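Local coordinates for type IV pilus assembly protein PilF (Thermus thermophilus HB8, PDB 5OIU) that binds ATP as a six-subunit AAA+ type motor and probably hydrolyses it to power the assembly of type IVa pili, at residues V63-G68 against A73-P78; T199-L204 against A226-E231; I331-V336 against E353-A358. One frame throughout, in Å; residues are numbered along the deposited sequence.

Contact 1 of 3, residues V63-G68 against A73-P78; sequences VVKIMG and AEKRLP
Lys65, on the last turns of helix 57-67, reaches out to the backbone of Glu74 and so spans the loop between that helix and strand 79-87 in the N-terminal alpha/beta domain. This domain is an antiparallel sheet flanked by helices, probably the PAS-like N-terminal domain of related secretion ATPases. CB of Lys65 points at the loop but is still 7.3 Å from Glu74 O. CG continues the approach, and the extended chain beyond it carries Lys65 CD to 4.9 Å from Glu74 O and Lys65 CE to 4.0 Å from the same oxygen. The ammonium atom NZ of Lys65 arrives 2.6 Å from Glu74 O. It is 4.2 Å from CG of the following residue, Lys75. NZ hydrogen-bonds to Asn71 O and forms a salt bridge with Glu105, which would offset its charge in this buried setting. Along the way the lysine chain packs on Leu70 and Gln79. The Lys75 ammonium group lies only 5.0 Å from that of Lys65 (NZ to NZ), and it is bound to the carbonyl of Ile72. Farther along the same loop, Arg76 and Leu77 pack on Ala196 of a neighbouring subunit. The carboxylate of Glu74 turns away from Lys65 and folds back onto its own loop, where OE2 accepts Arg76 N at 2.8 Å through its anti lone pair and takes a second, weak bond from Leu77 N at 3.1 Å.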
ATOM      1  N   VAL C  63      20.322  25.952 -29.176  1.00 53.49           N
ATOM      2  CA  VAL C  63      21.685  26.094 -28.661  1.00 54.34           C
ATOM      3  C   VAL C  63      21.668  26.145 -27.143  1.00 51.92           C
ATOM      4  O   VAL C  63      22.463  25.488 -26.460  1.00 52.93           O
ATOM      5  CB  VAL C  63      22.355  27.350 -29.242  1.00 53.11           C
ATOM      6  CG1 VAL C  63      23.725  27.519 -28.653  1.00 47.46           C
ATOM      7  CG2 VAL C  63      22.430  27.252 -30.750  1.00 59.31           C
ATOM      8  N   VAL C  64      20.744  26.929 -26.601  1.00 49.53           N
ATOM      9  CA  VAL C  64      20.651  27.110 -25.164  1.00 51.03           C
ATOM     10  C   VAL C  64      20.213  25.813 -24.482  1.00 50.72           C
ATOM     11  O   VAL C  64      20.714  25.458 -23.405  1.00 42.33           O
ATOM     12  CB  VAL C  64      19.699  28.285 -24.896  1.00 46.96           C
ATOM     13  CG1 VAL C  64      19.303  28.330 -23.482  1.00 44.55           C
ATOM     14  CG2 VAL C  64      20.376  29.568 -25.298  1.00 46.38           C
ATOM     15  N   LYS C  65      19.297  25.068 -25.115  1.00 50.90           N
ATOM     16  CA  LYS C  65      18.838  23.803 -24.547  1.00 46.23           C
ATOM     17  C   LYS C  65      19.954  22.775 -24.534  1.00 48.97           C
ATOM     18  O   LYS C  65      20.161  22.090 -23.524  1.00 52.00           O
ATOM     19  CB  LYS C  65      17.636  23.260 -25.321  1.00 48.96           C
ATOM     20  CG  LYS C  65      16.306  23.617 -24.722  1.00 46.82           C
ATOM     21  CD  LYS C  65      15.193  22.918 -25.440  1.00 50.49           C
ATOM     22  CE  LYS C  65      13.860  23.547 -25.123  1.00 48.33           C
ATOM     23  NZ  LYS C  65      12.761  22.640 -25.545  1.00 50.98           N
ATOM     24  N   ILE C  66      20.682  22.644 -25.650  1.00 50.82           N
ATOM     25  CA  ILE C  66      21.776  21.681 -25.699  1.00 50.89           C
ATOM     26  C   ILE C  66      22.840  22.039 -24.672  1.00 48.03           C
ATOM     27  O   ILE C  66      23.417  21.157 -24.028  1.00 49.18           O
ATOM     28  CB  ILE C  66      22.367  21.597 -27.117  1.00 51.34           C
ATOM     29  CG1 ILE C  66      21.483  20.735 -28.000  1.00 48.34           C
ATOM     30  CG2 ILE C  66      23.747  20.968 -27.081  1.00 44.06           C
ATOM     31  CD1 ILE C  66      21.657  21.042 -29.447  1.00 60.33           C
ATOM     32  N   MET C  67      23.105  23.338 -24.497  1.00 47.16           N
ATOM     33  CA  MET C  67      24.073  23.773 -23.494  1.00 46.09           C
ATOM     34  C   MET C  67      23.673  23.330 -22.095  1.00 50.41           C
ATOM     35  O   MET C  67      24.539  23.037 -21.262  1.00 48.85           O
ATOM     36  CB  MET C  67      24.225  25.293 -23.525  1.00 45.57           C
ATOM     37  CG  MET C  67      25.249  25.812 -24.522  1.00 50.99           C
ATOM     38  SD  MET C  67      25.106  27.592 -24.788  1.00 55.29           S
ATOM     39  CE  MET C  67      25.855  28.187 -23.293  1.00 48.96           C
ATOM     40  N   GLY C  68      22.375  23.283 -21.811  1.00 46.39           N
ATOM     41  CA  GLY C  68      21.935  22.881 -20.498  1.00 47.17           C
ATOM     42  C   GLY C  68      21.519  21.439 -20.394  1.00 51.41           C
ATOM     43  O   GLY C  68      21.026  21.034 -19.334  1.00 48.62           O
ATOM     44  N   ALA C  73      13.115  18.343 -28.109  1.00 57.54           N
ATOM     45  CA  ALA C  73      11.830  17.929 -28.661  1.00 59.31           C
ATOM     46  C   ALA C  73      10.655  18.389 -27.807  1.00 58.73           C
ATOM     47  O   ALA C  73       9.572  18.646 -28.346  1.00 59.65           O
ATOM     48  CB  ALA C  73      11.801  16.409 -28.828  1.00 55.62           C
ATOM     49  N   GLU C  74      10.850  18.504 -26.490  1.00 59.27           N
ATOM     50  CA  GLU C  74       9.804  18.936 -25.567  1.00 53.24           C
ATOM     51  C   GLU C  74       9.711  20.459 -25.562  1.00 52.39           C
ATOM     52  O   GLU C  74      10.632  21.153 -25.112  1.00 54.10           O
ATOM     53  CB  GLU C  74      10.083  18.410 -24.162  1.00 53.27           C
ATOM     54  CG  GLU C  74       9.132  18.964 -23.117  1.00 54.30           C
ATOM     55  CD  GLU C  74       7.701  18.505 -23.349  1.00 52.12           C
ATOM     56  OE1 GLU C  74       7.411  17.330 -23.053  1.00 58.23           O
ATOM     57  OE2 GLU C  74       6.873  19.306 -23.837  1.00 50.97           O
ATOM     58  N   LYS C  75       8.597  20.989 -26.049  1.00 53.84           N
ATOM     59  CA  LYS C  75       8.384  22.423 -26.047  1.00 53.41           C
ATOM     60  C   LYS C  75       7.154  22.827 -25.251  1.00 49.26           C
ATOM     61  O   LYS C  75       6.900  24.024 -25.096  1.00 54.79           O
ATOM     62  CB  LYS C  75       8.281  22.952 -27.486  1.00 47.17           C
ATOM     63  CG  LYS C  75       9.530  22.719 -28.304  1.00 48.85           C
ATOM     64  CD  LYS C  75       9.424  23.352 -29.684  1.00 57.98           C
ATOM     65  CE  LYS C  75      10.797  23.518 -30.346  1.00 60.76           C
ATOM     66  NZ  LYS C  75      11.602  22.247 -30.343  1.00 61.61           N
ATOM     67  N   ARG C  76       6.398  21.875 -24.725  1.00 53.52           N
ATOM     68  CA  ARG C  76       5.156  22.194 -24.046  1.00 51.06           C
ATOM     69  C   ARG C  76       5.292  22.225 -22.531  1.00 49.90           C
ATOM     70  O   ARG C  76       4.397  22.746 -21.858  1.00 48.70           O
ATOM     71  CB  ARG C  76       4.070  21.202 -24.464  1.00 48.28           C
ATOM     72  CG  ARG C  76       3.751  21.265 -25.957  1.00 54.03           C
ATOM     73  CD  ARG C  76       2.682  20.243 -26.338  1.00 65.60           C
ATOM     74  NE  ARG C  76       3.060  18.914 -25.868  1.00 61.25           N
ATOM     75  CZ  ARG C  76       2.204  17.961 -25.517  1.00 66.72           C
ATOM     76  NH1 ARG C  76       0.891  18.173 -25.585  1.00 63.70           N
ATOM     77  NH2 ARG C  76       2.673  16.792 -25.090  1.00 64.74           N
ATOM     78  N   LEU C  77       6.398  21.726 -21.983  1.00 47.15           N
ATOM     79  CA  LEU C  77       6.640  21.766 -20.551  1.00 46.83           C
ATOM     80  C   LEU C  77       7.894  22.582 -20.243  1.00 51.15           C
ATOM     81  O   LEU C  77       8.779  22.711 -21.098  1.00 50.47           O
ATOM     82  CB  LEU C  77       6.804  20.348 -19.991  1.00 44.97           C
ATOM     83  CG  LEU C  77       5.556  19.467 -19.916  1.00 51.72           C
ATOM     84  CD1 LEU C  77       5.945  18.060 -19.441  1.00 41.69           C
ATOM     85  CD2 LEU C  77       4.479  20.088 -19.019  1.00 40.20           C
ATOM     86  N   PRO C  78       8.006  23.146 -19.039  1.00 49.96           N
ATOM     87  CA  PRO C  78       9.229  23.878 -18.679  1.00 47.68           C
ATOM     88  C   PRO C  78      10.303  22.952 -18.138  1.00 48.44           C
ATOM     89  O   PRO C  78      10.023  22.005 -17.406  1.00 53.10           O
ATOM     90  CB  PRO C  78       8.743  24.848 -17.592  1.00 45.04           C
ATOM     91  CG  PRO C  78       7.617  24.129 -16.938  1.00 49.39           C
ATOM     92  CD  PRO C  78       6.965  23.259 -18.002  1.00 47.08           C
TER

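Contact 2 of 3, residues T199-L204 against A226-E231; sequences TFARAL and AKIATE
Two helices on one face of the mixed, largely parallel sheet of the P-loop ATPase core meet through Leu204 of helix 200-206 and Ile228 of helix 223-235. Their short axes run in nearly the same direction, 26° apart, and come within 9.8 Å, a separation bridged mainly by aliphatic side chains. Leu204 and Ile228 both point toward the other helix and run alongside one another, heading opposite ways. The closest touch is Leu204 CG against the branch methyl CG2 of Ile228, at 3.6 Å. Because CG2 is the branch anti to the backbone N, with CG1 set beside that nitrogen, the isoleucine splits its contacts: CG2 serves Leu204, while CD1, at the end of the other arm, reaches back one turn to Ala201, lying 3.9 Å from its carbonyl O and 4.3 Å from its CB. Leu204 carries its CG anti to its own backbone N (chi1 -165°), and its CD2 lies against Ala229, 4.0 Å from Ala229 CB. Beneath this layer Leu204 also rests on Ile215 and Val217 of strand 214-217. Polar bonds are confined to each helix. Thr199 OG1 caps the first turn of helix 200-206 by accepting Arg202 N at 3.1 Å, and Thr230 OG1 returns a bond to Ala226 O, 2.8 Å away, reaching it from the opposite face to Thr230 N. Arg202 packs on Leu77 of another subunit. Helix 223-235 lies in the beta-alpha-beta crossover from strand 214-217 to the parallel strand 238-243, and helix 200-206 runs beside it over the same sheet, as in the alpha/beta sandwich of P-loop NTPases.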
ATOM      1  N   THR C 199      27.684   4.754 -16.999  1.00 38.75           N
ATOM      2  CA  THR C 199      26.622   5.233 -16.139  1.00 38.98           C
ATOM      3  C   THR C 199      27.085   5.307 -14.692  1.00 40.46           C
ATOM      4  O   THR C 199      28.145   4.796 -14.313  1.00 43.17           O
ATOM      5  CB  THR C 199      25.413   4.311 -16.216  1.00 41.06           C
ATOM      6  OG1 THR C 199      25.850   2.963 -15.977  1.00 44.55           O
ATOM      7  CG2 THR C 199      24.739   4.424 -17.581  1.00 37.97           C
ATOM      8  N   PHE C 200      26.250   5.942 -13.872  1.00 40.29           N
ATOM      9  CA  PHE C 200      26.441   5.878 -12.433  1.00 38.47           C
ATOM     10  C   PHE C 200      26.595   4.434 -11.986  1.00 42.54           C
ATOM     11  O   PHE C 200      27.597   4.061 -11.369  1.00 43.88           O
ATOM     12  CB  PHE C 200      25.266   6.550 -11.718  1.00 41.67           C
ATOM     13  CG  PHE C 200      25.445   8.041 -11.512  1.00 36.40           C
ATOM     14  CD1 PHE C 200      26.349   8.522 -10.588  1.00 36.16           C
ATOM     15  CD2 PHE C 200      24.701   8.946 -12.234  1.00 44.75           C
ATOM     16  CE1 PHE C 200      26.520   9.868 -10.390  1.00 39.66           C
ATOM     17  CE2 PHE C 200      24.856  10.310 -12.034  1.00 44.09           C
ATOM     18  CZ  PHE C 200      25.771  10.766 -11.114  1.00 42.49           C
ATOM     19  N   ALA C 201      25.620   3.594 -12.338  1.00 43.97           N
ATOM     20  CA  ALA C 201      25.616   2.223 -11.843  1.00 40.25           C
ATOM     21  C   ALA C 201      26.840   1.469 -12.316  1.00 38.79           C
ATOM     22  O   ALA C 201      27.467   0.753 -11.535  1.00 42.66           O
ATOM     23  CB  ALA C 201      24.345   1.490 -12.282  1.00 34.79           C
ATOM     24  N   ARG C 202      27.191   1.607 -13.596  1.00 41.83           N
ATOM     25  CA  ARG C 202      28.314   0.845 -14.129  1.00 40.58           C
ATOM     26  C   ARG C 202      29.626   1.267 -13.473  1.00 47.40           C
ATOM     27  O   ARG C 202      30.454   0.412 -13.126  1.00 46.39           O
ATOM     28  CB  ARG C 202      28.388   1.006 -15.644  1.00 45.88           C
ATOM     29  CG  ARG C 202      29.657   0.446 -16.261  1.00 45.17           C
ATOM     30  CD  ARG C 202      29.624  -1.072 -16.317  1.00 56.12           C
ATOM     31  NE  ARG C 202      30.771  -1.616 -17.045  1.00 63.46           N
ATOM     32  CZ  ARG C 202      30.947  -1.504 -18.361  1.00 65.14           C
ATOM     33  NH1 ARG C 202      30.042  -0.873 -19.112  1.00 62.32           N
ATOM     34  NH2 ARG C 202      32.027  -2.032 -18.929  1.00 67.53           N
ATOM     35  N   ALA C 203      29.821   2.576 -13.268  1.00 42.53           N
ATOM     36  CA  ALA C 203      30.992   3.046 -12.530  1.00 41.86           C
ATOM     37  C   ALA C 203      30.969   2.566 -11.080  1.00 40.72           C
ATOM     38  O   ALA C 203      31.978   2.079 -10.560  1.00 39.96           O
ATOM     39  CB  ALA C 203      31.070   4.571 -12.583  1.00 38.74           C
ATOM     40  N   LEU C 204      29.822   2.693 -10.410  1.00 35.88           N
ATOM     41  CA  LEU C 204      29.760   2.386  -8.984  1.00 35.38           C
ATOM     42  C   LEU C 204      30.068   0.910  -8.727  1.00 44.89           C
ATOM     43  O   LEU C 204      30.730   0.561  -7.737  1.00 41.52           O
ATOM     44  CB  LEU C 204      28.383   2.770  -8.439  1.00 39.61           C
ATOM     45  CG  LEU C 204      28.137   2.886  -6.932  1.00 41.12           C
ATOM     46  CD1 LEU C 204      29.288   3.612  -6.280  1.00 39.00           C
ATOM     47  CD2 LEU C 204      26.800   3.576  -6.624  1.00 28.95           C
ATOM     48  N   ALA C 226      20.901   3.357  -6.398  1.00 39.97           N
ATOM     49  CA  ALA C 226      20.514   3.362  -4.993  1.00 40.40           C
ATOM     50  C   ALA C 226      20.828   2.023  -4.336  1.00 43.24           C
ATOM     51  O   ALA C 226      21.255   1.971  -3.177  1.00 41.74           O
ATOM     52  CB  ALA C 226      19.028   3.697  -4.845  1.00 35.68           C
ATOM     53  N   LYS C 227      20.630   0.925  -5.059  1.00 42.02           N
ATOM     54  CA  LYS C 227      20.857  -0.370  -4.436  1.00 43.50           C
ATOM     55  C   LYS C 227      22.350  -0.634  -4.270  1.00 41.94           C
ATOM     56  O   LYS C 227      22.786  -1.067  -3.198  1.00 42.41           O
ATOM     57  CB  LYS C 227      20.158  -1.478  -5.232  1.00 42.42           C
ATOM     58  CG  LYS C 227      18.880  -2.040  -4.553  1.00 52.79           C
ATOM     59  CD  LYS C 227      19.210  -2.989  -3.346  1.00 66.50           C
ATOM     60  CE  LYS C 227      17.984  -3.322  -2.441  1.00 55.81           C
ATOM     61  NZ  LYS C 227      18.331  -3.407  -0.991  1.00 51.58           N
ATOM     62  N   ILE C 228      23.161  -0.325  -5.287  1.00 40.95           N
ATOM     63  CA  ILE C 228      24.611  -0.510  -5.148  1.00 45.06           C
ATOM     64  C   ILE C 228      25.180   0.419  -4.077  1.00 40.07           C
ATOM     65  O   ILE C 228      26.037   0.023  -3.283  1.00 36.62           O
ATOM     66  CB  ILE C 228      25.323  -0.313  -6.497  1.00 39.01           C
ATOM     67  CG1 ILE C 228      24.877  -1.378  -7.494  1.00 35.51           C
ATOM     68  CG2 ILE C 228      26.817  -0.358  -6.317  1.00 35.90           C
ATOM     69  CD1 ILE C 228      25.234  -1.056  -8.893  1.00 41.22           C
ATOM     70  N   ALA C 229      24.702   1.660  -4.019  1.00 43.65           N
ATOM     71  CA  ALA C 229      25.208   2.566  -2.995  1.00 35.74           C
ATOM     72  C   ALA C 229      24.852   2.069  -1.599  1.00 37.62           C
ATOM     73  O   ALA C 229      25.685   2.132  -0.690  1.00 38.39           O
ATOM     74  CB  ALA C 229      24.678   3.981  -3.229  1.00 35.47           C
ATOM     75  N   THR C 230      23.630   1.553  -1.407  1.00 39.28           N
ATOM     76  CA  THR C 230      23.274   1.004  -0.100  1.00 43.38           C
ATOM     77  C   THR C 230      24.096  -0.241   0.210  1.00 41.77           C
ATOM     78  O   THR C 230      24.543  -0.431   1.345  1.00 42.10           O
ATOM     79  CB  THR C 230      21.780   0.675  -0.032  1.00 44.94           C
ATOM     80  OG1 THR C 230      21.015   1.813  -0.420  1.00 40.32           O
ATOM     81  CG2 THR C 230      21.380   0.289   1.383  1.00 43.18           C
ATOM     82  N   GLU C 231      24.306  -1.093  -0.794  1.00 43.29           N
ATOM     83  CA  GLU C 231      25.089  -2.309  -0.599  1.00 45.24           C
ATOM     84  C   GLU C 231      26.518  -1.976  -0.187  1.00 44.62           C
ATOM     85  O   GLU C 231      27.066  -2.597   0.733  1.00 41.75           O
ATOM     86  CB  GLU C 231      25.064  -3.146  -1.887  1.00 50.18           C
ATOM     87  CG  GLU C 231      26.150  -4.220  -2.029  1.00 56.11           C
ATOM     88  CD  GLU C 231      26.105  -4.932  -3.393  1.00 62.44           C
ATOM     89  OE1 GLU C 231      25.237  -4.575  -4.225  1.00 65.88           O
ATOM     90  OE2 GLU C 231      26.934  -5.850  -3.629  1.00 67.07           O
TER

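Contact 3 of 3, residues I331-V336 against E353-A358; sequences IHELLV and EIKEIA
Leu335, near the end of strand 328-336, forms the tight half of this contact by fitting against Ile354 and Ala358, one helical turn apart on helix 351-360. Its CG lies 4.0 Å from Ala358 CB, while its CD1 sits 4.0 Å from the branch methyl CG2 of Ile354, the two larger side chains crossing at about a right angle. Leu335 reaches them because its CG is anti to the backbone N (chi1 -167°). Met363 touches both Leu335 and Ala358, and Ala248 and Ala249 of helix 248-257 also pack on the leucine.

The other half is looser. Glu333 extends from the same face of the strand, yet its OE2 comes no nearer than 4.2 Å to Lys355 CE. Their charged atoms stay 4.7 Å apart (OE2 to NZ), and each is engaged elsewhere: OE2 accepts Leu366 N, and NZ makes a salt bridge with Asp247. Lys355 is also the partly exposed member of the contact, the other touching residues being buried. The arrangement is a C-terminal helix packed crosswise, at 89° for the short segments, against one face of the last strand of the P-loop ATPase core sheet.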
ATOM      1  N   ILE C 331      20.848  26.932   5.698  1.00 33.85           N
ATOM      2  CA  ILE C 331      20.058  26.479   6.836  1.00 35.45           C
ATOM      3  C   ILE C 331      19.879  24.966   6.721  1.00 38.17           C
ATOM      4  O   ILE C 331      19.805  24.404   5.622  1.00 31.44           O
ATOM      5  CB  ILE C 331      18.697  27.214   6.909  1.00 39.53           C
ATOM      6  CG1 ILE C 331      17.731  26.736   5.823  1.00 33.77           C
ATOM      7  CG2 ILE C 331      18.882  28.717   6.749  1.00 34.48           C
ATOM      8  CD1 ILE C 331      16.493  27.600   5.749  1.00 34.50           C
ATOM      9  N   HIS C 332      19.806  24.295   7.870  1.00 37.15           N
ATOM     10  CA  HIS C 332      20.024  22.859   7.891  1.00 34.56           C
ATOM     11  C   HIS C 332      18.949  22.104   8.655  1.00 39.83           C
ATOM     12  O   HIS C 332      18.371  22.593   9.629  1.00 38.82           O
ATOM     13  CB  HIS C 332      21.362  22.541   8.504  1.00 37.60           C
ATOM     14  CG  HIS C 332      22.516  23.185   7.803  1.00 39.81           C
ATOM     15  ND1 HIS C 332      23.226  24.238   8.346  1.00 40.32           N
ATOM     16  CD2 HIS C 332      23.100  22.909   6.612  1.00 37.29           C
ATOM     17  CE1 HIS C 332      24.187  24.592   7.513  1.00 42.00           C
ATOM     18  NE2 HIS C 332      24.138  23.797   6.456  1.00 41.05           N
ATOM     19  N   GLU C 333      18.718  20.880   8.200  1.00 40.05           N
ATOM     20  CA  GLU C 333      17.921  19.893   8.908  1.00 39.05           C
ATOM     21  C   GLU C 333      18.705  18.585   8.906  1.00 38.46           C
ATOM     22  O   GLU C 333      18.962  18.027   7.831  1.00 38.16           O
ATOM     23  CB  GLU C 333      16.574  19.721   8.221  1.00 37.03           C
ATOM     24  CG  GLU C 333      15.539  19.042   9.042  1.00 44.49           C
ATOM     25  CD  GLU C 333      14.208  19.083   8.361  1.00 46.76           C
ATOM     26  OE1 GLU C 333      14.006  18.269   7.429  1.00 46.11           O
ATOM     27  OE2 GLU C 333      13.386  19.957   8.733  1.00 47.13           O
ATOM     28  N   LEU C 334      19.101  18.106  10.098  1.00 33.82           N
ATOM     29  CA  LEU C 334      20.014  16.957  10.221  1.00 38.99           C
ATOM     30  C   LEU C 334      19.329  15.819  10.971  1.00 40.14           C
ATOM     31  O   LEU C 334      19.220  15.843  12.203  1.00 41.26           O
ATOM     32  CB  LEU C 334      21.329  17.332  10.907  1.00 33.58           C
ATOM     33  CG  LEU C 334      22.291  16.153  11.177  1.00 43.24           C
ATOM     34  CD1 LEU C 334      22.649  15.364   9.930  1.00 38.13           C
ATOM     35  CD2 LEU C 334      23.579  16.611  11.887  1.00 43.01           C
ATOM     36  N   LEU C 335      18.901  14.816  10.211  1.00 37.72           N
ATOM     37  CA  LEU C 335      18.279  13.615  10.742  1.00 40.11           C
ATOM     38  C   LEU C 335      19.378  12.592  10.998  1.00 44.52           C
ATOM     39  O   LEU C 335      19.917  12.004  10.050  1.00 37.92           O
ATOM     40  CB  LEU C 335      17.240  13.077   9.762  1.00 39.86           C
ATOM     41  CG  LEU C 335      16.268  11.999  10.243  1.00 44.63           C
ATOM     42  CD1 LEU C 335      15.074  11.932   9.322  1.00 43.19           C
ATOM     43  CD2 LEU C 335      16.926  10.637  10.312  1.00 44.41           C
ATOM     44  N   VAL C 336      19.708  12.388  12.280  1.00 49.39           N
ATOM     45  CA  VAL C 336      20.683  11.387  12.710  1.00 46.11           C
ATOM     46  C   VAL C 336      19.928  10.131  13.120  1.00 46.83           C
ATOM     47  O   VAL C 336      19.041  10.176  13.986  1.00 50.62           O
ATOM     48  CB  VAL C 336      21.564  11.910  13.861  1.00 48.22           C
ATOM     49  CG1 VAL C 336      22.606  10.877  14.251  1.00 46.06           C
ATOM     50  CG2 VAL C 336      22.239  13.200  13.471  1.00 44.14           C
ATOM     51  N   GLU C 353       5.886  10.507   9.949  1.00 45.93           N
ATOM     52  CA  GLU C 353       6.059   9.891  11.264  1.00 52.48           C
ATOM     53  C   GLU C 353       7.525   9.879  11.670  1.00 48.53           C
ATOM     54  O   GLU C 353       7.877  10.301  12.785  1.00 45.59           O
ATOM     55  CB  GLU C 353       5.471   8.481  11.257  1.00 50.20           C
ATOM     56  CG  GLU C 353       4.025   8.511  10.799  1.00 56.81           C
ATOM     57  CD  GLU C 353       3.336   7.167  10.821  1.00 58.72           C
ATOM     58  OE1 GLU C 353       3.514   6.375   9.862  1.00 55.55           O
ATOM     59  OE2 GLU C 353       2.598   6.922  11.802  1.00 62.75           O
ATOM     60  N   ILE C 354       8.399   9.429  10.763  1.00 46.57           N
ATOM     61  CA  ILE C 354       9.832   9.501  11.025  1.00 47.66           C
ATOM     62  C   ILE C 354      10.218  10.907  11.438  1.00 39.91           C
ATOM     63  O   ILE C 354      10.974  11.105  12.398  1.00 42.83           O
ATOM     64  CB  ILE C 354      10.629   9.039   9.796  1.00 49.09           C
ATOM     65  CG1 ILE C 354      10.359   7.559   9.516  1.00 51.75           C
ATOM     66  CG2 ILE C 354      12.106   9.315  10.007  1.00 41.18           C
ATOM     67  CD1 ILE C 354      10.771   7.126   8.135  1.00 52.41           C
ATOM     68  N   LYS C 355       9.658  11.906  10.747  1.00 42.67           N
ATOM     69  CA  LYS C 355       9.985  13.300  11.024  1.00 43.92           C
ATOM     70  C   LYS C 355       9.605  13.691  12.445  1.00 46.06           C
ATOM     71  O   LYS C 355      10.365  14.388  13.122  1.00 42.56           O
ATOM     72  CB  LYS C 355       9.296  14.226  10.016  1.00 46.78           C
ATOM     73  CG  LYS C 355       9.972  15.618   9.886  1.00 40.55           C
ATOM     74  CD  LYS C 355       8.983  16.710   9.535  1.00 47.79           C
ATOM     75  CE  LYS C 355       9.656  17.930   8.897  1.00 48.84           C
ATOM     76  NZ  LYS C 355       9.285  18.085   7.445  1.00 54.80           N
ATOM     77  N   GLU C 356       8.431  13.258  12.918  1.00 47.44           N
ATOM     78  CA  GLU C 356       8.058  13.600  14.285  1.00 48.01           C
ATOM     79  C   GLU C 356       8.863  12.792  15.302  1.00 50.67           C
ATOM     80  O   GLU C 356       9.207  13.320  16.370  1.00 50.60           O
ATOM     81  CB  GLU C 356       6.555  13.420  14.478  1.00 52.68           C
ATOM     82  CG  GLU C 356       5.708  14.561  13.823  1.00 62.31           C
ATOM     83  CD  GLU C 356       6.340  15.975  13.948  1.00 67.18           C
ATOM     84  OE1 GLU C 356       6.515  16.442  15.112  1.00 65.31           O
ATOM     85  OE2 GLU C 356       6.649  16.618  12.895  1.00 59.26           O
ATOM     86  N   ILE C 357       9.199  11.533  14.990  1.00 46.12           N
ATOM     87  CA  ILE C 357      10.126  10.795  15.851  1.00 52.13           C
ATOM     88  C   ILE C 357      11.471  11.511  15.922  1.00 48.83           C
ATOM     89  O   ILE C 357      12.011  11.745  17.011  1.00 49.83           O
ATOM     90  CB  ILE C 357      10.312   9.346  15.369  1.00 51.07           C
ATOM     91  CG1 ILE C 357       9.055   8.506  15.591  1.00 47.25           C
ATOM     92  CG2 ILE C 357      11.501   8.730  16.099  1.00 51.41           C
ATOM     93  CD1 ILE C 357       8.860   7.439  14.529  1.00 40.48           C
ATOM     94  N   ALA C 358      12.040  11.860  14.760  1.00 42.02           N
ATOM     95  CA  ALA C 358      13.346  12.521  14.764  1.00 44.10           C
ATOM     96  C   ALA C 358      13.286  13.862  15.470  1.00 48.16           C
ATOM     97  O   ALA C 358      14.265  14.281  16.096  1.00 51.42           O
ATOM     98  CB  ALA C 358      13.870  12.707  13.337  1.00 40.64           C
TER

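From the N terminus, the three contacts follow one another along the chain without nesting or crossing. Contact 1 closes a very short loop, four residues between its segments, in the N-terminal domain. Contact 2 spans 21 residues, which include strand 214-217, and joins two helices over one face of the nucleotide-binding core. Contact 3 closes a largely helical connection of 16 residues and ties the core-sheet strand that is outermost within the chain to the C-terminal helices. None touches another: contacts 1 and 3 lie on opposite sides of the chain's centre, their centres about 36 Å apart, whereas contact 2 lies on the mixed sheet to which the strand of contact 3 belongs, with centres about 26 Å apart.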